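Local coordinates for protein polysaccharide deacetylase (Streptococcus pyogenes, PDB 6DQ3) that removes N-acetyl groups from the linkage unit of streptococcal cell wall rhamnopolysaccharides, as a zinc-dependent deacetylase of carbohydrate esterase family 4, at residues V135-L140 and Y172-Y177; V147-M152 and L182-R187; N101-L106 and Q131-N136. One frame throughout, in Å; residues are numbered along the deposited sequence.

Interaction 1 (V135-L140 and Y172-Y177). With ZN (zinc ion), chain D; ACT (acetate ion), chain C; EDO (1,2-ethanediol), chain H.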
loop_
_atom_site.group_PDB
_atom_site.type_symbol
_atom_site.label_atom_id
_atom_site.label_comp_id
_atom_site.label_asym_id
_atom_site.label_seq_id
_atom_site.Cartn_x
_atom_site.Cartn_y
_atom_site.Cartn_z
ATOM N N VAL A 135 3.425 14.287 2.920
ATOM C CA VAL A 135 2.501 15.216 3.562
ATOM C C VAL A 135 1.483 15.740 2.558
ATOM O O VAL A 135 0.271 15.665 2.785
ATOM C CB VAL A 135 3.271 16.379 4.218
ATOM C CG1 VAL A 135 2.288 17.360 4.863
ATOM C CG2 VAL A 135 4.284 15.877 5.229
ATOM N N ASN A 136 1.954 16.274 1.431
ATOM C CA ASN A 136 1.099 16.979 0.490
ATOM C C ASN A 136 0.962 16.284 -0.859
ATOM O O ASN A 136 0.298 16.822 -1.750
ATOM C CB ASN A 136 1.632 18.406 0.298
ATOM C CG ASN A 136 1.595 19.221 1.586
ATOM O OD1 ASN A 136 0.520 19.510 2.120
ATOM N ND2 ASN A 136 2.770 19.603 2.084
ATOM N N HIS A 137 1.548 15.096 -1.028
ATOM C CA HIS A 137 1.445 14.321 -2.262
ATOM C C HIS A 137 2.008 15.074 -3.463
ATOM O O HIS A 137 1.377 15.098 -4.530
ATOM C CB HIS A 137 -0.019 13.942 -2.513
ATOM C CG HIS A 137 -0.207 12.708 -3.345
ATOM N ND1 HIS A 137 -0.379 12.749 -4.713
ATOM C CD2 HIS A 137 -0.294 11.403 -2.996
ATOM C CE1 HIS A 137 -0.540 11.520 -5.172
ATOM N NE2 HIS A 137 -0.495 10.685 -4.150
ATOM N N PRO A 138 3.193 15.670 -3.349
ATOM C CA PRO A 138 3.840 16.248 -4.528
ATOM C C PRO A 138 4.458 15.171 -5.409
ATOM O O PRO A 138 4.643 14.022 -5.005
ATOM C CB PRO A 138 4.931 17.141 -3.928
ATOM C CG PRO A 138 5.348 16.376 -2.695
ATOM C CD PRO A 138 4.041 15.795 -2.145
ATOM N N ASP A 139 4.773 15.572 -6.638
ATOM C CA ASP A 139 5.726 14.831 -7.465
ATOM C C ASP A 139 7.103 15.026 -6.838
ATOM O O ASP A 139 7.732 16.075 -7.001
ATOM C CB ASP A 139 5.673 15.319 -8.908
ATOM C CG ASP A 139 6.682 14.620 -9.809
ATOM O OD1 ASP A 139 7.568 13.906 -9.300
ATOM O OD2 ASP A 139 6.575 14.778 -11.041
ATOM N N LEU A 140 7.563 14.017 -6.090
ATOM C CA LEU A 140 8.821 14.139 -5.355
ATOM C C LEU A 140 9.982 14.458 -6.292
ATOM O O LEU A 140 10.900 15.198 -5.926
ATOM C CB LEU A 140 9.100 12.845 -4.585
ATOM C CG LEU A 140 8.230 12.530 -3.370
ATOM C CD1 LEU A 140 8.464 11.119 -2.857
ATOM C CD2 LEU A 140 8.501 13.550 -2.269
ATOM N N TYR A 172 5.774 6.257 -3.208
ATOM C CA TYR A 172 6.043 7.549 -3.843
ATOM C C TYR A 172 4.813 8.015 -4.614
ATOM O O TYR A 172 4.220 7.222 -5.358
ATOM C CB TYR A 172 7.252 7.449 -4.775
ATOM C CG TYR A 172 8.428 6.815 -4.080
ATOM C CD1 TYR A 172 9.022 7.436 -2.990
ATOM C CD2 TYR A 172 8.915 5.581 -4.479
ATOM C CE1 TYR A 172 10.063 6.853 -2.329
ATOM C CE2 TYR A 172 9.970 4.994 -3.827
ATOM C CZ TYR A 172 10.538 5.632 -2.749
ATOM O OH TYR A 172 11.589 5.054 -2.086
ATOM N N PRO A 173 4.389 9.272 -4.455
ATOM C CA PRO A 173 3.207 9.742 -5.189
ATOM C C PRO A 173 3.373 9.565 -6.689
ATOM O O PRO A 173 4.372 9.985 -7.282
ATOM C CB PRO A 173 3.099 11.218 -4.787
ATOM C CG PRO A 173 3.682 11.244 -3.401
ATOM C CD PRO A 173 4.832 10.253 -3.446
ATOM N N SER A 174 2.379 8.922 -7.296
ATOM C CA SER A 174 2.338 8.643 -8.729
ATOM C C SER A 174 3.504 7.778 -9.189
ATOM O O SER A 174 3.769 7.671 -10.393
ATOM C CB SER A 174 2.286 9.952 -9.525
ATOM O OG SER A 174 1.112 10.676 -9.195
ATOM N N GLY A 175 4.184 7.124 -8.250
ATOM C CA GLY A 175 5.292 6.263 -8.590
ATOM C C GLY A 175 6.528 6.984 -9.071
ATOM O O GLY A 175 7.410 6.350 -9.652
ATOM N N ARG A 176 6.620 8.286 -8.841
ATOM C CA ARG A 176 7.708 9.096 -9.377
ATOM C C ARG A 176 8.808 9.269 -8.340
ATOM O O ARG A 176 8.545 9.629 -7.189
ATOM C CB ARG A 176 7.186 10.460 -9.822
ATOM C CG ARG A 176 6.130 10.382 -10.907
ATOM C CD ARG A 176 5.696 11.764 -11.353
ATOM N NE ARG A 176 4.487 11.704 -12.168
ATOM C CZ ARG A 176 3.852 12.768 -12.646
ATOM N NH1 ARG A 176 4.311 13.984 -12.390
ATOM N NH2 ARG A 176 2.757 12.614 -13.379
ATOM N N TYR A 177 10.043 9.024 -8.759
ATOM C CA TYR A 177 11.181 9.133 -7.863
ATOM C C TYR A 177 12.437 9.291 -8.701
ATOM O O TYR A 177 12.473 8.901 -9.869
ATOM C CB TYR A 177 11.305 7.901 -6.961
ATOM C CG TYR A 177 11.426 6.605 -7.733
ATOM C CD1 TYR A 177 10.298 5.960 -8.215
ATOM C CD2 TYR A 177 12.667 6.026 -7.975
ATOM C CE1 TYR A 177 10.397 4.777 -8.918
ATOM C CE2 TYR A 177 12.776 4.840 -8.679
ATOM C CZ TYR A 177 11.634 4.218 -9.146
ATOM O OH TYR A 177 11.717 3.038 -9.851
HETATM ZN ZN ZN D . -1.035 8.699 -4.298
HETATM C C ACT C . -0.105 6.905 -5.912
HETATM O O ACT C . -1.209 6.572 -5.436
HETATM O OXT ACT C . 0.385 8.050 -5.901
HETATM C CH3 ACT C . 0.674 5.848 -6.514
HETATM C C1 EDO H . -4.213 19.046 2.645
HETATM O O1 EDO H . -5.168 20.071 2.359
HETATM C C2 EDO H . -2.816 19.521 2.255
HETATM O O2 EDO H . -1.873 18.550 2.707
HETATM O O HOH W 1 6.624 11.211 -6.120
HETATM O O HOH W 2 -2.512 9.189 -6.101
#
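His137 and Pro173 meet because CG of His137 stands anti to its own backbone N (chi1 -155°), and rotation about CB-CG brings one ring face against the proline. This is the active-site rim of a carbohydrate esterase family 4 deacetylase, where two loops at the ends of strands 128-132 and 169-171 meet beside the zinc. The CH-pi contact is well centred: Pro173 CB sits 3.6 Å from the centroid of the His137 ring. His137 NE2 binds zinc at 2.1 Å, and the proline probably helps this bond to hold the ring's rotation. Asp78 and His133 complete the protein ligands. Acetate binds the same zinc through both oxygens. Its OXT also takes a nearly straight hydrogen bond from Ser174 N at 2.6 Å (177°). Farther out, Asp139 and Arg176 form a salt bridge, with carboxylate and guanidinium planes 75° apart. Leu140 CD1 packs at the edge of the Tyr172 ring and against Pro173 CD. A water ties the loop backbones together, accepting from Leu140 N and donating to Pro173 O and Arg176 O. In the salt bridge, Arg176 NH1 reaches Asp139 OD2 at 2.8 Å from above the carboxylate plane.

Interaction 2 (V147-M152 and L182-R187)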
loop_
_atom_site.group_PDB
_atom_site.type_symbol
_atom_site.label_atom_id
_atom_site.label_comp_id
_atom_site.label_asym_id
_atom_site.label_seq_id
_atom_site.Cartn_x
_atom_site.Cartn_y
_atom_site.Cartn_z
ATOM N N VAL A 147 13.092 19.795 0.043
ATOM C CA VAL A 147 11.643 19.625 0.073
ATOM C C VAL A 147 11.278 18.145 0.111
ATOM O O VAL A 147 10.356 17.738 0.829
ATOM C CB VAL A 147 10.990 20.344 -1.121
ATOM C CG1 VAL A 147 9.505 20.028 -1.182
ATOM C CG2 VAL A 147 11.207 21.851 -1.019
ATOM N N GLN A 148 11.988 17.315 -0.662
ATOM C CA GLN A 148 11.764 15.876 -0.577
ATOM C C GLN A 148 11.992 15.379 0.843
ATOM O O GLN A 148 11.233 14.538 1.345
ATOM C CB GLN A 148 12.679 15.125 -1.543
ATOM C CG GLN A 148 12.406 15.357 -3.009
ATOM C CD GLN A 148 13.022 14.280 -3.879
ATOM O OE1 GLN A 148 12.735 13.094 -3.714
ATOM N NE2 GLN A 148 13.883 14.685 -4.805
ATOM N N THR A 149 13.035 15.879 1.507
ATOM C CA THR A 149 13.288 15.484 2.886
ATOM C C THR A 149 12.109 15.862 3.779
ATOM O O THR A 149 11.597 15.028 4.535
ATOM C CB THR A 149 14.587 16.123 3.381
ATOM O OG1 THR A 149 15.667 15.777 2.501
ATOM C CG2 THR A 149 14.924 15.644 4.782
ATOM N N THR A 150 11.640 17.108 3.680
ATOM C CA THR A 150 10.510 17.548 4.497
ATOM C C THR A 150 9.272 16.698 4.229
ATOM O O THR A 150 8.611 16.232 5.163
ATOM C CB THR A 150 10.217 19.026 4.227
ATOM O OG1 THR A 150 11.373 19.810 4.546
ATOM C CG2 THR A 150 9.028 19.516 5.056
ATOM N N GLU A 151 8.944 16.480 2.953
ATOM C CA GLU A 151 7.727 15.752 2.609
ATOM C C GLU A 151 7.764 14.318 3.122
ATOM O O GLU A 151 6.735 13.769 3.532
ATOM C CB GLU A 151 7.526 15.764 1.095
ATOM C CG GLU A 151 7.013 17.083 0.548
ATOM C CD GLU A 151 5.549 17.316 0.876
ATOM O OE1 GLU A 151 4.846 16.353 1.252
ATOM O OE2 GLU A 151 5.096 18.470 0.754
ATOM N N MET A 152 8.936 13.690 3.101
ATOM C CA MET A 152 9.060 12.307 3.536
ATOM C C MET A 152 9.314 12.189 5.031
ATOM O O MET A 152 8.968 11.165 5.632
ATOM C CB MET A 152 10.194 11.618 2.769
ATOM C CG MET A 152 9.852 11.302 1.314
ATOM S SD MET A 152 11.103 10.280 0.505
ATOM C CE MET A 152 12.225 11.541 -0.113
ATOM N N LEU A 182 15.527 8.220 -3.419
ATOM C CA LEU A 182 15.883 6.963 -2.773
ATOM C C LEU A 182 17.007 7.152 -1.765
ATOM O O LEU A 182 17.020 6.501 -0.714
ATOM C CB LEU A 182 16.276 5.936 -3.827
ATOM C CG LEU A 182 15.224 5.708 -4.910
ATOM C CD1 LEU A 182 15.799 4.792 -5.988
ATOM C CD2 LEU A 182 13.938 5.140 -4.328
ATOM N N GLN A 183 17.967 8.029 -2.068
ATOM C CA GLN A 183 19.019 8.316 -1.102
ATOM C C GLN A 183 18.430 8.936 0.159
ATOM O O GLN A 183 18.798 8.562 1.277
ATOM C CB GLN A 183 20.074 9.236 -1.729
ATOM C CG GLN A 183 20.816 8.625 -2.927
ATOM C CD GLN A 183 21.482 9.663 -3.823
ATOM O OE1 GLN A 183 21.422 10.862 -3.561
ATOM N NE2 GLN A 183 22.118 9.197 -4.890
ATOM N N ILE A 184 17.485 9.864 -0.002
ATOM C CA ILE A 184 16.885 10.525 1.153
ATOM C C ILE A 184 16.049 9.534 1.959
ATOM O O ILE A 184 16.145 9.478 3.191
ATOM C CB ILE A 184 16.041 11.730 0.697
ATOM C CG1 ILE A 184 16.947 12.842 0.159
ATOM C CG2 ILE A 184 15.185 12.240 1.846
ATOM C CD1 ILE A 184 16.201 13.984 -0.516
ATOM N N ALA A 185 15.212 8.748 1.280
ATOM C CA ALA A 185 14.389 7.771 1.985
ATOM C C ALA A 185 15.250 6.865 2.855
ATOM O O ALA A 185 14.887 6.556 3.994
ATOM C CB ALA A 185 13.576 6.949 0.986
ATOM N N ALA A 186 16.409 6.449 2.341
ATOM C CA ALA A 186 17.305 5.604 3.124
ATOM C C ALA A 186 17.819 6.336 4.356
ATOM O O ALA A 186 17.854 5.770 5.456
ATOM C CB ALA A 186 18.472 5.138 2.251
ATOM N N ARG A 187 18.216 7.605 4.196
ATOM C CA ARG A 187 18.763 8.362 5.317
ATOM C C ARG A 187 17.707 8.647 6.374
ATOM O O ARG A 187 18.043 8.842 7.550
ATOM C CB ARG A 187 19.366 9.679 4.824
ATOM C CG ARG A 187 20.714 9.539 4.143
ATOM C CD ARG A 187 21.437 10.880 4.044
ATOM N NE ARG A 187 20.694 11.860 3.257
ATOM C CZ ARG A 187 20.862 12.058 1.953
ATOM N NH1 ARG A 187 21.752 11.343 1.278
ATOM N NH2 ARG A 187 20.138 12.973 1.324
HETATM O O HOH W 3 18.200 14.729 3.425
#
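Ile184 fills the tight part of this contact, between Thr149 and Met152 of the neighbouring helix. Helices 145-162 and 179-187 of the NodB-type (beta/alpha)-barrel pack side by side, each following a loop after strand 128-132 or 169-171. Their local axes approach to 9.8 Å at a crossing angle of -45°. Both branches of Ile184 touch Thr149 OG1, CD1 at 3.5 Å and CG2 at 3.6 Å. CD1 also reaches Gln148 CB at 3.8 Å, and CG2 also meets Met152 CE at 3.6 Å. The Met152 chain bends at its thioether (chi3 -88°), which turns the methyl group toward this branch. Ala185 brings only a methyl group, and Met152 SD lies 4.2 Å from Ala185 CB, a looser touch. Polar ends are served from nearby: Gln148 OE1 bonds Thr181 OG1, and Thr149 OG1 bonds Pro145 O. The loose side lies beyond Thr149 OG1, toward Arg187. There a water donates to Thr149 OG1 at 2.9 Å and accepts a weak, long bond from Arg187 NH2, lying at the edge of the guanidinium. Arg187 itself is exposed. Direct contacts are all van der Waals, so the pairing rests on the fit of Ile184 and Met152 more than on directed bonds.

Interaction 3 (N101-L106 and Q131-N136); sequences NVITGL and QDHTVN. With ZN (zinc ion), chain D; EDO (1,2-ethanediol), chain H.
Ile103 lies alongside the His133 side chain, both pointing the same way, with Ile103 CG1 3.7 Å from His133 CD2. The two residues follow neighbouring parallel strands, 98-102 and 128-132, at the strand ends that carry the metal site in the NodB-homology, distorted (beta/alpha)-barrel fold of carbohydrate esterase family 4. CG of His133 is anti to its backbone N (chi1 -155°), which carries the ring past Ile103 toward the zinc. His133 NE2 binds the metal at 2.2 Å, while ND1 gives its hydrogen bond to Ala171 O. Together, the zinc at NE2 and the carbonyl at ND1 hold the ring's rotation. In the sheet, Val102 N donates to Gln131 O at 2.8 Å, and His133 N returns a weak, bent bond to Val102 O. Asn101 and Gln131 are paired on the same face, with Asn101 OD1 3.5 Å from Gln131 CB; Asn101 ND2 donates to Asp77 OD1. Beyond the strands the pairing continues through the loop. Thr104 N bonds Thr134 O at 3.1 Å, and Ile103 CA makes a CA-H...O contact with the same oxygen. Asp132 OD1 accepts from Thr134 N in an Asx turn, which shapes the bend after the strand. At the start of helix 104-108, Gly105 N meets a lone pair of Val135 O, in the carbonyl plane, at 2.9 Å.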
loop_
_atom_site.group_PDB
_atom_site.type_symbol
_atom_site.label_atom_id
_atom_site.label_comp_id
_atom_site.label_asym_id
_atom_site.label_seq_id
_atom_site.Cartn_x
_atom_site.Cartn_y
_atom_site.Cartn_z
ATOM N N ASN A 101 -1.165 3.596 2.531
ATOM C CA ASN A 101 -0.127 4.616 2.464
ATOM C C ASN A 101 -0.774 5.992 2.545
ATOM O O ASN A 101 -1.526 6.388 1.647
ATOM C CB ASN A 101 0.671 4.403 1.185
ATOM C CG ASN A 101 1.288 3.015 1.142
ATOM O OD1 ASN A 101 1.932 2.596 2.102
ATOM N ND2 ASN A 101 1.061 2.284 0.057
ATOM N N VAL A 102 -0.456 6.721 3.614
ATOM C CA VAL A 102 -1.272 7.831 4.086
ATOM C C VAL A 102 -0.685 9.166 3.641
ATOM O O VAL A 102 0.518 9.422 3.801
ATOM C CB VAL A 102 -1.417 7.802 5.617
ATOM C CG1 VAL A 102 -2.237 9.007 6.092
ATOM C CG2 VAL A 102 -2.031 6.490 6.089
ATOM N N ILE A 103 -1.555 10.026 3.114
ATOM C CA ILE A 103 -1.238 11.418 2.822
ATOM C C ILE A 103 -1.528 12.199 4.100
ATOM O O ILE A 103 -2.679 12.534 4.387
ATOM C CB ILE A 103 -2.057 11.946 1.644
ATOM C CG1 ILE A 103 -1.885 11.038 0.423
ATOM C CG2 ILE A 103 -1.676 13.378 1.316
ATOM C CD1 ILE A 103 -2.850 11.346 -0.714
ATOM N N THR A 104 -0.484 12.497 4.877
ATOM C CA THR A 104 -0.727 12.956 6.241
ATOM C C THR A 104 -1.354 14.342 6.278
ATOM O O THR A 104 -2.091 14.654 7.217
ATOM C CB THR A 104 0.565 12.934 7.058
ATOM O OG1 THR A 104 1.547 13.784 6.455
ATOM C CG2 THR A 104 1.100 11.508 7.143
ATOM N N GLY A 105 -1.087 15.180 5.274
ATOM C CA GLY A 105 -1.650 16.520 5.275
ATOM C C GLY A 105 -3.167 16.540 5.215
ATOM O O GLY A 105 -3.810 17.368 5.866
ATOM N N LEU A 106 -3.760 15.651 4.414
ATOM C CA LEU A 106 -5.219 15.606 4.326
ATOM C C LEU A 106 -5.837 15.180 5.653
ATOM O O LEU A 106 -6.875 15.712 6.060
ATOM C CB LEU A 106 -5.648 14.662 3.205
ATOM C CG LEU A 106 -5.378 15.174 1.791
ATOM C CD1 LEU A 106 -5.392 14.050 0.773
ATOM C CD2 LEU A 106 -6.397 16.253 1.410
ATOM N N GLN A 131 1.283 3.402 6.522
ATOM C CA GLN A 131 2.624 3.797 6.150
ATOM C C GLN A 131 2.569 5.145 5.430
ATOM O O GLN A 131 1.540 5.833 5.421
ATOM C CB GLN A 131 3.267 2.682 5.317
ATOM C CG GLN A 131 3.326 1.322 6.034
ATOM C CD GLN A 131 4.193 1.332 7.286
ATOM O OE1 GLN A 131 5.322 1.812 7.265
ATOM N NE2 GLN A 131 3.659 0.811 8.385
ATOM N N ASP A 132 3.693 5.533 4.832
ATOM C CA ASP A 132 3.884 6.912 4.407
ATOM C C ASP A 132 3.527 7.133 2.946
ATOM O O ASP A 132 3.841 6.312 2.081
ATOM C CB ASP A 132 5.337 7.327 4.647
ATOM C CG ASP A 132 5.554 8.804 4.452
ATOM O OD1 ASP A 132 5.716 9.235 3.293
ATOM O OD2 ASP A 132 5.535 9.528 5.462
ATOM N N HIS A 133 2.857 8.263 2.681
ATOM C CA HIS A 133 2.566 8.699 1.321
ATOM C C HIS A 133 2.758 10.208 1.190
ATOM O O HIS A 133 2.038 10.868 0.435
ATOM C CB HIS A 133 1.152 8.277 0.916
ATOM C CG HIS A 133 0.954 8.134 -0.563
ATOM N ND1 HIS A 133 1.947 7.702 -1.419
ATOM C CD2 HIS A 133 -0.139 8.344 -1.333
ATOM C CE1 HIS A 133 1.476 7.669 -2.654
ATOM N NE2 HIS A 133 0.212 8.056 -2.628
ATOM N N THR A 134 3.734 10.751 1.931
ATOM C CA THR A 134 4.120 12.158 1.980
ATOM C C THR A 134 3.080 13.020 2.688
ATOM O O THR A 134 1.983 12.553 3.020
ATOM C CB THR A 134 4.382 12.750 0.586
ATOM O OG1 THR A 134 3.138 13.059 -0.054
ATOM C CG2 THR A 134 5.204 11.807 -0.281
ATOM N N VAL A 135 3.425 14.287 2.920
ATOM C CA VAL A 135 2.501 15.216 3.562
ATOM C C VAL A 135 1.483 15.740 2.558
ATOM O O VAL A 135 0.271 15.665 2.785
ATOM C CB VAL A 135 3.271 16.379 4.218
ATOM C CG1 VAL A 135 2.288 17.360 4.863
ATOM C CG2 VAL A 135 4.284 15.877 5.229
ATOM N N ASN A 136 1.954 16.274 1.431
ATOM C CA ASN A 136 1.099 16.979 0.490
ATOM C C ASN A 136 0.962 16.284 -0.859
ATOM O O ASN A 136 0.298 16.822 -1.750
ATOM C CB ASN A 136 1.632 18.406 0.298
ATOM C CG ASN A 136 1.595 19.221 1.586
ATOM O OD1 ASN A 136 0.520 19.510 2.120
ATOM N ND2 ASN A 136 2.770 19.603 2.084
HETATM ZN ZN ZN D . -1.035 8.699 -4.298
HETATM C C1 EDO H . -4.213 19.046 2.645
HETATM O O1 EDO H . -5.168 20.071 2.359
HETATM C C2 EDO H . -2.816 19.521 2.255
HETATM O O2 EDO H . -1.873 18.550 2.707
HETATM O O HOH W 2 -2.512 9.189 -6.101
#

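Interactions 1 and 3 share Val135 and Asn136 and flank one zinc, to which they bring His137 and His133. Interaction 3 is the more buried and joins neighbouring strands and the turns beyond them, mainly by backbone hydrogen bonds. Interaction 1 is partly open. It joins loops and mixes metal, acetate, ring packing and a salt bridge. Interaction 2 is also buried, but stands away from this zinc and relies on apolar helix packing. Its two helices follow the loops of interaction 1 in the chain. Glu151, on helix 145-162, connects the three: its OE1 accepts from Asn136 N, a residue common to 135-140 and 131-136.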